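Local coordinates for protein NAD(P)H-flavin oxidoreductase (Agrobacterium tumefaciens str. C58, PDB 2FRE) that binds flavin mononucleotide between the two subunits of a dimer and probably uses NAD(P)H to reduce flavins or nitro compounds, as its nitroreductase relatives do, at residues A46-V58 with T109-L121. Numbering follows the deposited sequence.
Sequences APSASNHQPWRFV and THSFDAGAAWFSL. With FMN (flavin mononucleotide), chain D.
A buried contact of a loop and the strand after it with a helix, at the flavin site of a nitroreductase fold, joins Ala-49 and its neighbours, in the loop leading into strand 55-61, to Asp-113 in the first turn of helix 110-127. It illustrates how one buried carboxylate can shape a cofactor-binding loop. The backbone N of Ala-49 donates to Asp-113 OD2 at 2.9 Å, while Thr-109 OG1 donates to OD2 from the opposite face of the carboxylate, so the group is gripped from above and below. Two waters extend the link: one joins the Pro-47 carbonyl to Asp-113 OD1, the other the Ala-49 carbonyl to OD2. Against this pinned loop lies the dimethylbenzene end of FMN, with Ala-49 N 3.3 Å from C8 and Asp-113 OD1 3.6 Å from the methyl C7M. The second subunit completes the site with Arg-24 and Ser-181, among others.

Beyond the carboxylate the contact is largely apolar. Pro-54 CG rests 3.8 Å from Asp-113 CB, the two side chains crossing at about a right angle, and Ala-46 CB sits 3.6 Å from Ala-117 CA. Phe-57 follows along the helix, reaching Ala-117 and Leu-121, and also packs on Leu-40 of helix 33-44. Between them, Trp-55 turns its CG between backbone N and carbonyl carbon (chi1 43°), which carries the six-membered part of the indole to the helix. Gln-53 CA and Pro-54 CD lie over one face; Ala-117 CB comes obliquely to within 3.5 Å of Trp-55 CE3, and at the ring edge CZ3 comes within 3.3 Å of Asp-113 O.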
loop_
_atom_site.group_PDB
_atom_site.type_symbol
_atom_site.label_atom_id
_atom_site.label_comp_id
_atom_site.label_asym_id
_atom_site.label_seq_id
_atom_site.Cartn_x
_atom_site.Cartn_y
_atom_site.Cartn_z
ATOM N N ALA A 46 -3.484 3.136 -8.029
ATOM C CA ALA A 46 -3.806 2.988 -6.629
ATOM C C ALA A 46 -4.780 4.062 -6.169
ATOM O O ALA A 46 -4.831 5.141 -6.751
ATOM C CB ALA A 46 -2.525 3.010 -5.779
ATOM N N PRO A 47 -5.538 3.783 -5.088
ATOM C CA PRO A 47 -6.344 4.859 -4.524
ATOM C C PRO A 47 -5.475 5.821 -3.734
ATOM O O PRO A 47 -4.347 5.464 -3.309
ATOM C CB PRO A 47 -7.302 4.127 -3.597
ATOM C CG PRO A 47 -6.447 2.939 -3.099
ATOM C CD PRO A 47 -5.673 2.526 -4.319
ATOM N N SER A 48 -5.995 7.036 -3.545
ATOM C CA SER A 48 -5.320 8.045 -2.765
ATOM C C SER A 48 -6.343 9.060 -2.301
ATOM O O SER A 48 -7.345 9.273 -2.960
ATOM C CB SER A 48 -4.229 8.759 -3.570
ATOM O OG SER A 48 -4.758 9.372 -4.743
ATOM N N ALA A 49 -6.077 9.684 -1.167
ATOM C CA ALA A 49 -6.946 10.748 -0.684
ATOM C C ALA A 49 -7.147 11.794 -1.778
ATOM O O ALA A 49 -6.198 12.246 -2.440
ATOM C CB ALA A 49 -6.396 11.403 0.588
ATOM N N SER A 50 -8.411 12.144 -1.984
ATOM C CA SER A 50 -8.825 13.152 -2.986
ATOM C C SER A 50 -8.395 12.856 -4.423
ATOM O O SER A 50 -8.392 13.754 -5.271
ATOM C CB SER A 50 -8.356 14.526 -2.543
ATOM O OG SER A 50 -8.954 14.846 -1.291
ATOM N N ASN A 51 -8.051 11.598 -4.701
ATOM C CA ASN A 51 -7.423 11.228 -5.971
ATOM C C ASN A 51 -6.246 12.137 -6.340
ATOM O O ASN A 51 -6.014 12.410 -7.517
ATOM C CB ASN A 51 -8.443 11.237 -7.117
ATOM C CG ASN A 51 -7.984 10.434 -8.320
ATOM O OD1 ASN A 51 -7.296 9.436 -8.167
ATOM N ND2 ASN A 51 -8.411 10.839 -9.525
ATOM N N HIS A 52 -5.497 12.584 -5.336
ATOM C CA HIS A 52 -4.360 13.473 -5.562
ATOM C C HIS A 52 -3.204 12.776 -6.270
ATOM O O HIS A 52 -2.404 13.440 -6.921
ATOM C CB HIS A 52 -3.850 14.069 -4.239
ATOM C CG HIS A 52 -4.702 15.177 -3.693
ATOM N ND1 HIS A 52 -5.211 16.187 -4.480
ATOM C CD2 HIS A 52 -5.085 15.459 -2.428
ATOM C CE1 HIS A 52 -5.898 17.027 -3.728
ATOM N NE2 HIS A 52 -5.820 16.616 -2.475
ATOM N N GLN A 53 -3.085 11.459 -6.082
ATOM C CA GLN A 53 -2.061 10.642 -6.736
ATOM C C GLN A 53 -0.668 11.212 -6.465
ATOM O O GLN A 53 0.007 11.683 -7.400
ATOM C CB GLN A 53 -2.325 10.550 -8.248
ATOM C CG GLN A 53 -3.733 10.089 -8.630
ATOM C CD GLN A 53 -4.078 10.384 -10.092
ATOM O OE1 GLN A 53 -3.466 9.834 -11.011
ATOM N NE2 GLN A 53 -5.053 11.252 -10.307
ATOM N N PRO A 54 -0.259 11.227 -5.183
ATOM C CA PRO A 54 0.968 11.908 -4.749
ATOM C C PRO A 54 2.278 11.160 -5.047
ATOM O O PRO A 54 3.348 11.741 -4.930
ATOM C CB PRO A 54 0.764 12.053 -3.234
ATOM C CG PRO A 54 -0.060 10.815 -2.873
ATOM C CD PRO A 54 -0.994 10.639 -4.046
ATOM N N TRP A 55 2.187 9.899 -5.428
ATOM C CA TRP A 55 3.365 9.103 -5.793
ATOM C C TRP A 55 4.084 9.581 -7.056
ATOM O O TRP A 55 3.465 10.051 -8.017
ATOM C CB TRP A 55 2.979 7.634 -6.001
ATOM C CG TRP A 55 1.686 7.474 -6.771
ATOM C CD1 TRP A 55 1.488 7.641 -8.108
ATOM C CD2 TRP A 55 0.409 7.161 -6.211
ATOM N NE1 TRP A 55 0.164 7.458 -8.414
ATOM C CE2 TRP A 55 -0.519 7.152 -7.264
ATOM C CE3 TRP A 55 -0.038 6.909 -4.911
ATOM C CZ2 TRP A 55 -1.860 6.849 -7.068
ATOM C CZ3 TRP A 55 -1.351 6.621 -4.716
ATOM C CH2 TRP A 55 -2.262 6.606 -5.789
ATOM N N ARG A 56 5.406 9.429 -7.041
ATOM C CA ARG A 56 6.235 9.543 -8.220
ATOM C C ARG A 56 7.234 8.384 -8.211
ATOM O O ARG A 56 7.584 7.855 -7.144
ATOM C CB ARG A 56 6.999 10.867 -8.234
ATOM C CG ARG A 56 6.137 12.100 -8.097
ATOM C CD ARG A 56 5.298 12.376 -9.333
ATOM N NE ARG A 56 4.644 13.675 -9.226
ATOM C CZ ARG A 56 3.459 13.889 -8.630
ATOM N NH1 ARG A 56 2.759 12.902 -8.084
ATOM N NH2 ARG A 56 2.963 15.114 -8.580
ATOM N N PHE A 57 7.689 8.004 -9.405
ATOM C CA PHE A 57 8.675 6.913 -9.582
ATOM C C PHE A 57 9.827 7.368 -10.483
ATOM O O PHE A 57 9.606 7.813 -11.620
ATOM C CB PHE A 57 8.010 5.697 -10.203
ATOM C CG PHE A 57 6.711 5.347 -9.557
ATOM C CD1 PHE A 57 6.687 4.692 -8.346
ATOM C CD2 PHE A 57 5.504 5.704 -10.152
ATOM C CE1 PHE A 57 5.491 4.391 -7.731
ATOM C CE2 PHE A 57 4.292 5.419 -9.516
ATOM C CZ PHE A 57 4.298 4.756 -8.312
ATOM N N VAL A 58 11.050 7.246 -9.985
ATOM C CA VAL A 58 12.235 7.517 -10.802
ATOM C C VAL A 58 12.970 6.182 -10.957
ATOM O O VAL A 58 13.355 5.554 -9.975
ATOM C CB VAL A 58 13.106 8.610 -10.173
ATOM C CG1 VAL A 58 14.291 8.956 -11.052
ATOM C CG2 VAL A 58 12.241 9.862 -9.939
ATOM N N THR A 109 -1.795 12.164 4.127
ATOM C CA THR A 109 -1.805 10.763 3.678
ATOM C C THR A 109 -0.778 10.391 2.603
ATOM O O THR A 109 -0.792 9.244 2.104
ATOM C CB THR A 109 -3.196 10.407 3.110
ATOM O OG1 THR A 109 -3.428 11.173 1.923
ATOM C CG2 THR A 109 -4.287 10.703 4.142
ATOM N N HIS A 110 0.102 11.320 2.217
ATOM C CA HIS A 110 0.976 11.071 1.045
ATOM C C HIS A 110 1.856 9.812 1.143
ATOM O O HIS A 110 2.032 9.104 0.161
ATOM C CB HIS A 110 1.826 12.307 0.694
ATOM C CG HIS A 110 2.899 12.629 1.684
ATOM N ND1 HIS A 110 2.663 13.359 2.832
ATOM C CD2 HIS A 110 4.224 12.353 1.678
ATOM C CE1 HIS A 110 3.793 13.496 3.498
ATOM N NE2 HIS A 110 4.755 12.903 2.819
ATOM N N SER A 111 2.384 9.515 2.324
ATOM C CA SER A 111 3.230 8.348 2.495
ATOM C C SER A 111 2.403 7.062 2.513
ATOM O O SER A 111 2.767 6.051 1.911
ATOM C CB SER A 111 4.069 8.487 3.777
ATOM O OG SER A 111 4.978 9.576 3.635
ATOM N N PHE A 112 1.285 7.121 3.208
ATOM C CA PHE A 112 0.300 6.058 3.216
ATOM C C PHE A 112 -0.129 5.709 1.780
ATOM O O PHE A 112 -0.131 4.526 1.346
ATOM C CB PHE A 112 -0.865 6.516 4.116
ATOM C CG PHE A 112 -1.976 5.503 4.273
ATOM C CD1 PHE A 112 -1.867 4.496 5.193
ATOM C CD2 PHE A 112 -3.140 5.592 3.508
ATOM C CE1 PHE A 112 -2.908 3.583 5.377
ATOM C CE2 PHE A 112 -4.165 4.670 3.671
ATOM C CZ PHE A 112 -4.041 3.663 4.604
ATOM N N ASP A 113 -0.483 6.741 1.022
ATOM C CA ASP A 113 -0.976 6.560 -0.325
ATOM C C ASP A 113 0.124 6.000 -1.252
ATOM O O ASP A 113 -0.113 5.112 -2.047
ATOM C CB ASP A 113 -1.513 7.900 -0.859
ATOM C CG ASP A 113 -2.899 8.293 -0.261
ATOM O OD1 ASP A 113 -3.639 7.425 0.254
ATOM O OD2 ASP A 113 -3.260 9.494 -0.338
ATOM N N ALA A 114 1.335 6.502 -1.108
ATOM C CA ALA A 114 2.515 5.957 -1.788
ATOM C C ALA A 114 2.722 4.450 -1.509
ATOM O O ALA A 114 3.101 3.704 -2.400
ATOM C CB ALA A 114 3.766 6.762 -1.401
ATOM N N GLY A 115 2.448 4.021 -0.278
ATOM C CA GLY A 115 2.522 2.606 0.112
ATOM C C GLY A 115 1.528 1.724 -0.613
ATOM O O GLY A 115 1.860 0.599 -1.029
ATOM N N ALA A 116 0.303 2.228 -0.767
ATOM C CA ALA A 116 -0.693 1.572 -1.608
ATOM C C ALA A 116 -0.213 1.396 -3.059
ATOM O O ALA A 116 -0.378 0.341 -3.656
ATOM C CB ALA A 116 -2.027 2.324 -1.561
ATOM N N ALA A 117 0.374 2.443 -3.625
ATOM C CA ALA A 117 0.965 2.369 -4.961
ATOM C C ALA A 117 2.128 1.352 -5.011
ATOM O O ALA A 117 2.273 0.587 -5.971
ATOM C CB ALA A 117 1.432 3.738 -5.383
ATOM N N TRP A 118 2.951 1.346 -3.974
ATOM C CA TRP A 118 4.036 0.389 -3.881
ATOM C C TRP A 118 3.540 -1.053 -3.816
ATOM O O TRP A 118 4.085 -1.909 -4.525
ATOM C CB TRP A 118 4.962 0.734 -2.718
ATOM C CG TRP A 118 5.453 -0.415 -1.897
ATOM C CD1 TRP A 118 5.150 -0.657 -0.594
ATOM C CD2 TRP A 118 6.384 -1.427 -2.298
ATOM N NE1 TRP A 118 5.829 -1.791 -0.152
ATOM C CE2 TRP A 118 6.582 -2.281 -1.185
ATOM C CE3 TRP A 118 7.051 -1.712 -3.496
ATOM C CZ2 TRP A 118 7.421 -3.401 -1.234
ATOM C CZ3 TRP A 118 7.897 -2.827 -3.552
ATOM C CH2 TRP A 118 8.071 -3.662 -2.415
ATOM N N PHE A 119 2.515 -1.340 -3.012
ATOM C CA PHE A 119 1.985 -2.714 -2.998
ATOM C C PHE A 119 1.475 -3.087 -4.379
ATOM O O PHE A 119 1.678 -4.206 -4.851
ATOM C CB PHE A 119 0.893 -2.970 -1.964
ATOM C CG PHE A 119 0.579 -4.400 -1.845
ATOM C CD1 PHE A 119 1.346 -5.219 -1.041
ATOM C CD2 PHE A 119 -0.389 -4.977 -2.654
ATOM C CE1 PHE A 119 1.116 -6.594 -0.988
ATOM C CE2 PHE A 119 -0.631 -6.331 -2.610
ATOM C CZ PHE A 119 0.115 -7.152 -1.791
ATOM N N SER A 120 0.785 -2.148 -5.010
ATOM C CA SER A 120 0.257 -2.359 -6.344
ATOM C C SER A 120 1.388 -2.695 -7.319
ATOM O O SER A 120 1.275 -3.623 -8.124
ATOM C CB SER A 120 -0.490 -1.102 -6.794
ATOM O OG SER A 120 -1.656 -0.874 -6.014
ATOM N N LEU A 121 2.484 -1.945 -7.222
ATOM C CA LEU A 121 3.729 -2.186 -7.985
ATOM C C LEU A 121 4.255 -3.626 -7.792
ATOM O O LEU A 121 4.539 -4.356 -8.761
ATOM C CB LEU A 121 4.785 -1.164 -7.531
ATOM C CG LEU A 121 6.096 -0.985 -8.298
ATOM C CD1 LEU A 121 6.747 0.322 -7.860
ATOM C CD2 LEU A 121 7.027 -2.174 -8.112
HETATM N N1 FMN D . -13.502 9.174 -0.097
HETATM C C2 FMN D . -14.496 9.936 0.507
HETATM O O2 FMN D . -15.615 9.903 0.003
HETATM N N3 FMN D . -14.254 10.628 1.662
HETATM C C4 FMN D . -12.998 10.621 2.227
HETATM O O4 FMN D . -12.840 11.009 3.393
HETATM C C4A FMN D . -11.996 9.876 1.604
HETATM N N5 FMN D . -10.723 9.840 2.137
HETATM C C5A FMN D . -9.755 9.040 1.562
HETATM C C6 FMN D . -8.492 8.972 2.133
HETATM C C7 FMN D . -7.495 8.161 1.577
HETATM C C7M FMN D . -6.382 7.756 2.502
HETATM C C8 FMN D . -7.768 7.406 0.437
HETATM C C8M FMN D . -6.985 6.135 0.142
HETATM C C9 FMN D . -9.023 7.493 -0.138
HETATM C C9A FMN D . -10.011 8.312 0.420
HETATM N N10 FMN D . -11.254 8.385 -0.171
HETATM C C10 FMN D . -12.250 9.148 0.448
HETATM C "C1'" FMN D . -11.462 7.898 -1.579
HETATM C "C2'" FMN D . -10.553 8.426 -2.695
HETATM O "O2'" FMN D . -11.056 9.674 -3.201
HETATM C "C3'" FMN D . -10.506 7.419 -3.844
HETATM O "O3'" FMN D . -9.898 6.223 -3.387
HETATM C "C4'" FMN D . -9.776 7.988 -5.084
HETATM O "O4'" FMN D . -10.544 9.032 -5.684
HETATM C "C5'" FMN D . -9.498 6.960 -6.153
HETATM O "O5'" FMN D . -10.675 6.297 -6.504
HETATM P P FMN D . -10.844 4.703 -6.455
HETATM O O1P FMN D . -10.024 4.072 -7.529
HETATM O O2P FMN D . -10.394 4.252 -5.092
HETATM O O3P FMN D . -12.278 4.363 -6.738
HETATM O O HOH W 1 -3.982 4.803 -0.634
HETATM O O HOH W 2 -3.458 11.756 -1.841
#